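Local coordinates for protein D-threo-3-hydroxyaspartate dehydratase (Delftia, PDB 3WQC) that uses pyridoxal 5'-phosphate to remove ammonia from D-threo-3-hydroxyaspartate, yielding oxaloacetate, and also dehydrates D-serine and the L-threo and L-erythro isomers of 3-hydroxyaspartate, at residues B[175-183]-B[202-213]. Sequence-based numbering, arbitrary orientation.
With PLP (pyridoxal-5'-phosphate), chain J.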
loop_
_atom_site.group_PDB
_atom_site.type_symbol
_atom_site.label_atom_id
_atom_site.label_comp_id
_atom_site.label_asym_id
_atom_site.label_seq_id
_atom_site.Cartn_x
_atom_site.Cartn_y
_atom_site.Cartn_z
ATOM N N ARG B 175 6.503 27.377 23.415
ATOM C CA ARG B 175 6.281 26.607 24.635
ATOM C C ARG B 175 7.041 25.307 24.459
ATOM O O ARG B 175 6.607 24.430 23.656
ATOM C CB ARG B 175 4.769 26.309 24.820
ATOM C CG ARG B 175 4.457 25.332 25.976
ATOM C CD ARG B 175 2.925 25.122 26.196
ATOM N NE ARG B 175 2.313 26.352 26.625
ATOM C CZ ARG B 175 1.183 26.407 27.297
ATOM N NH1 ARG B 175 0.722 27.569 27.699
ATOM N NH2 ARG B 175 0.507 25.294 27.531
ATOM N N LEU B 176 8.155 25.116 25.156
ATOM C CA LEU B 176 8.898 23.860 25.109
ATOM C C LEU B 176 8.127 22.909 26.038
ATOM O O LEU B 176 8.092 23.038 27.289
ATOM C CB LEU B 176 10.310 24.107 25.646
ATOM C CG LEU B 176 11.161 22.877 25.773
ATOM C CD1 LEU B 176 11.294 21.990 24.643
ATOM C CD2 LEU B 176 12.588 23.153 26.331
ATOM N N GLY B 177 7.395 21.966 25.455
ATOM C CA GLY B 177 6.375 21.252 26.181
ATOM C C GLY B 177 6.807 19.895 26.683
ATOM O O GLY B 177 6.089 19.254 27.495
ATOM N N GLY B 178 7.957 19.368 26.214
ATOM C CA GLY B 178 8.288 18.011 26.600
ATOM C C GLY B 178 9.344 17.433 25.689
ATOM O O GLY B 178 9.862 18.083 24.774
ATOM N N VAL B 179 9.635 16.134 25.949
ATOM C CA VAL B 179 10.499 15.314 25.102
ATOM C C VAL B 179 9.744 14.042 24.762
ATOM O O VAL B 179 8.868 13.574 25.531
ATOM C CB VAL B 179 11.843 14.906 25.783
ATOM C CG1 VAL B 179 12.738 16.152 25.828
ATOM C CG2 VAL B 179 11.647 14.356 27.224
ATOM N N LEU B 180 10.066 13.427 23.609
ATOM C CA LEU B 180 9.445 12.163 23.285
ATOM C C LEU B 180 10.491 11.270 22.612
ATOM O O LEU B 180 11.441 11.793 21.964
ATOM C CB LEU B 180 8.204 12.298 22.351
ATOM C CG LEU B 180 8.479 12.639 20.873
ATOM C CD1 LEU B 180 7.213 12.311 20.029
ATOM C CD2 LEU B 180 8.880 14.122 20.638
ATOM N N THR B 181 10.267 9.947 22.661
ATOM C CA THR B 181 11.139 9.032 21.968
ATOM C C THR B 181 10.267 7.870 21.484
ATOM O O THR B 181 9.207 7.598 22.125
ATOM C CB THR B 181 12.306 8.489 22.866
ATOM O OG1 THR B 181 13.223 7.815 21.975
ATOM C CG2 THR B 181 11.814 7.562 23.927
ATOM N N HIS B 182 10.700 7.201 20.400
ATOM C CA HIS B 182 10.047 5.997 19.937
ATOM C C HIS B 182 11.066 4.967 19.730
ATOM O O HIS B 182 11.950 5.097 18.795
ATOM C CB HIS B 182 9.379 6.354 18.589
ATOM C CG HIS B 182 8.825 5.187 17.815
ATOM N ND1 HIS B 182 7.811 4.317 18.281
ATOM C CD2 HIS B 182 9.170 4.728 16.522
ATOM C CE1 HIS B 182 7.534 3.415 17.243
ATOM N NE2 HIS B 182 8.356 3.632 16.246
ATOM N N ALA B 183 11.037 3.872 20.535
ATOM C CA ALA B 183 12.119 2.882 20.404
ATOM C C ALA B 183 11.745 1.842 19.343
ATOM O O ALA B 183 11.416 0.683 19.662
ATOM C CB ALA B 183 12.484 2.260 21.750
ATOM N N GLU B 202 14.727 2.862 26.620
ATOM C CA GLU B 202 13.875 3.937 26.040
ATOM C C GLU B 202 13.416 4.901 27.174
ATOM O O GLU B 202 13.518 6.131 27.062
ATOM C CB GLU B 202 12.655 3.234 25.387
ATOM C CG GLU B 202 11.732 4.230 24.694
ATOM C CD GLU B 202 10.434 3.622 24.126
ATOM O OE1 GLU B 202 9.872 2.646 24.712
ATOM O OE2 GLU B 202 9.907 4.189 23.111
ATOM N N ARG B 203 12.940 4.323 28.318
ATOM C CA ARG B 203 12.495 5.136 29.454
ATOM C C ARG B 203 13.677 5.939 29.944
ATOM O O ARG B 203 13.572 7.163 30.167
ATOM C CB ARG B 203 11.965 4.229 30.628
ATOM C CG ARG B 203 11.396 4.985 31.804
ATOM C CD ARG B 203 11.499 4.154 33.085
ATOM N NE ARG B 203 12.936 3.934 33.496
ATOM C CZ ARG B 203 13.735 4.895 34.031
ATOM N NH1 ARG B 203 13.262 6.091 34.418
ATOM N NH2 ARG B 203 15.013 4.551 34.288
ATOM N N ALA B 204 14.782 5.247 30.225
ATOM C CA ALA B 204 15.974 5.923 30.856
ATOM C C ALA B 204 16.509 7.034 29.972
ATOM O O ALA B 204 16.830 8.137 30.461
ATOM C CB ALA B 204 17.088 4.897 31.140
ATOM N N GLY B 205 16.547 6.813 28.653
ATOM C CA GLY B 205 17.103 7.827 27.759
ATOM C C GLY B 205 16.149 9.023 27.639
ATOM O O GLY B 205 16.632 10.170 27.625
ATOM N N CYS B 206 14.820 8.806 27.567
ATOM C CA CYS B 206 13.928 9.969 27.435
ATOM C C CYS B 206 13.984 10.790 28.724
ATOM O O CYS B 206 13.958 12.008 28.692
ATOM C CB CYS B 206 12.533 9.449 27.080
ATOM S SG CYS B 206 11.630 10.735 26.200
ATOM N N VAL B 207 13.919 10.086 29.888
ATOM C CA VAL B 207 13.960 10.802 31.161
ATOM C C VAL B 207 15.333 11.497 31.318
ATOM O O VAL B 207 15.329 12.657 31.791
ATOM C CB VAL B 207 13.681 9.765 32.291
ATOM C CG1 VAL B 207 13.953 10.440 33.656
ATOM C CG2 VAL B 207 12.197 9.317 32.254
ATOM N N GLN B 208 16.421 10.876 30.864
ATOM C CA GLN B 208 17.730 11.560 30.923
ATOM C C GLN B 208 17.685 12.881 30.168
ATOM O O GLN B 208 18.179 13.921 30.657
ATOM C CB GLN B 208 18.822 10.660 30.300
ATOM C CG GLN B 208 20.228 11.250 30.158
ATOM C CD GLN B 208 21.206 10.321 29.441
ATOM O OE1 GLN B 208 20.780 9.255 28.949
ATOM N NE2 GLN B 208 22.368 10.795 29.140
ATOM N N ALA B 209 17.073 12.860 28.963
ATOM C CA ALA B 209 17.022 14.128 28.181
ATOM C C ALA B 209 16.191 15.155 28.943
ATOM O O ALA B 209 16.556 16.350 28.986
ATOM C CB ALA B 209 16.397 13.840 26.812
ATOM N N ALA B 210 15.025 14.722 29.509
ATOM C CA ALA B 210 14.137 15.695 30.223
ATOM C C ALA B 210 14.960 16.279 31.413
ATOM O O ALA B 210 14.866 17.491 31.666
ATOM C CB ALA B 210 12.893 15.005 30.722
ATOM N N GLU B 211 15.660 15.379 32.108
ATOM C CA GLU B 211 16.395 15.869 33.304
ATOM C C GLU B 211 17.515 16.849 32.939
ATOM O O GLU B 211 17.831 17.787 33.702
ATOM C CB GLU B 211 16.948 14.714 34.109
ATOM C CG GLU B 211 15.799 13.996 34.778
ATOM C CD GLU B 211 16.232 12.726 35.498
ATOM O OE1 GLU B 211 15.414 12.091 36.234
ATOM O OE2 GLU B 211 17.407 12.304 35.377
ATOM N N ALA B 212 18.135 16.650 31.774
ATOM C CA ALA B 212 19.205 17.592 31.297
ATOM C C ALA B 212 18.555 18.960 30.991
ATOM O O ALA B 212 19.087 20.001 31.390
ATOM C CB ALA B 212 19.918 17.013 30.080
ATOM N N LEU B 213 17.415 18.968 30.261
ATOM C CA LEU B 213 16.766 20.248 29.972
ATOM C C LEU B 213 16.410 20.968 31.301
ATOM O O LEU B 213 16.623 22.167 31.444
ATOM C CB LEU B 213 15.480 19.984 29.159
ATOM C CG LEU B 213 15.756 19.568 27.698
ATOM C CD1 LEU B 213 14.404 18.989 27.173
ATOM C CD2 LEU B 213 16.202 20.779 26.847
HETATM N N1 PLP J . 5.347 6.854 18.308
HETATM C C2 PLP J . 5.776 7.219 17.083
HETATM C C2A PLP J . 6.613 8.464 16.897
HETATM C C3 PLP J . 5.407 6.407 15.948
HETATM O O3 PLP J . 5.808 6.781 14.743
HETATM C C4 PLP J . 4.617 5.227 16.189
HETATM C C4A PLP J . 4.215 4.441 15.070
HETATM C C5 PLP J . 4.210 4.923 17.522
HETATM C C6 PLP J . 4.665 5.736 18.570
HETATM C C5A PLP J . 3.387 3.696 17.827
HETATM O O4P PLP J . 4.227 2.476 17.576
HETATM P P PLP J . 3.454 1.080 17.446
HETATM O O1P PLP J . 2.542 1.074 18.616
HETATM O O2P PLP J . 4.550 0.080 17.565
HETATM O O3P PLP J . 2.685 1.056 16.188
#
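One beta-alpha unit of the alanine racemase-like TIM barrel makes this buried contact, in which Val179, Thr181 and Ala183 of segment 175-183 face Glu202, Cys206 and Leu213 of helix 192-215. The axes of 175-180 and 202-213 run roughly antiparallel, at 147°, and approach to 8.2 Å. Val179 spreads its two methyls over one face of the helix: CG1 lies 3.6 Å from CD1 of Leu213, while CG2 drops between SG of Cys206 and CB of Ala210, 3.8 Å from each. Small residues suit the helix here, since Ala209 and Ala210 let the branched valine come close. Strand 140-146 adds Ile145 to this core. A chi1 of -169° swings OG1 of Thr181 away from the backbone N, towards Ile145 O and Thr147 OG1, and leaves the methyl CG2 to pack 3.4 Å from CG of Glu202. The extended chain of Glu202 carries its carboxylate past that methyl to the backbone at Ala183. There OE2 accepts a bond from Ala183 N, which comes from well above the carboxylate plane, and OE1 bonds Thr230 OG1, so both oxygens of this buried acid have partners. His182, between Thr181 and Ala183, points the opposite way, into the cofactor pocket, where ND1 bonds Gly226 O. One face of its imidazole is covered by the cofactor ring, PLP C3 lying 3.8 Å above the centre of the histidine ring. The backbone just after this histidine is tied to the helix by one bent bond, Ala183 N to Glu202 OE2, 2.8 Å long with 138° at the hydrogen.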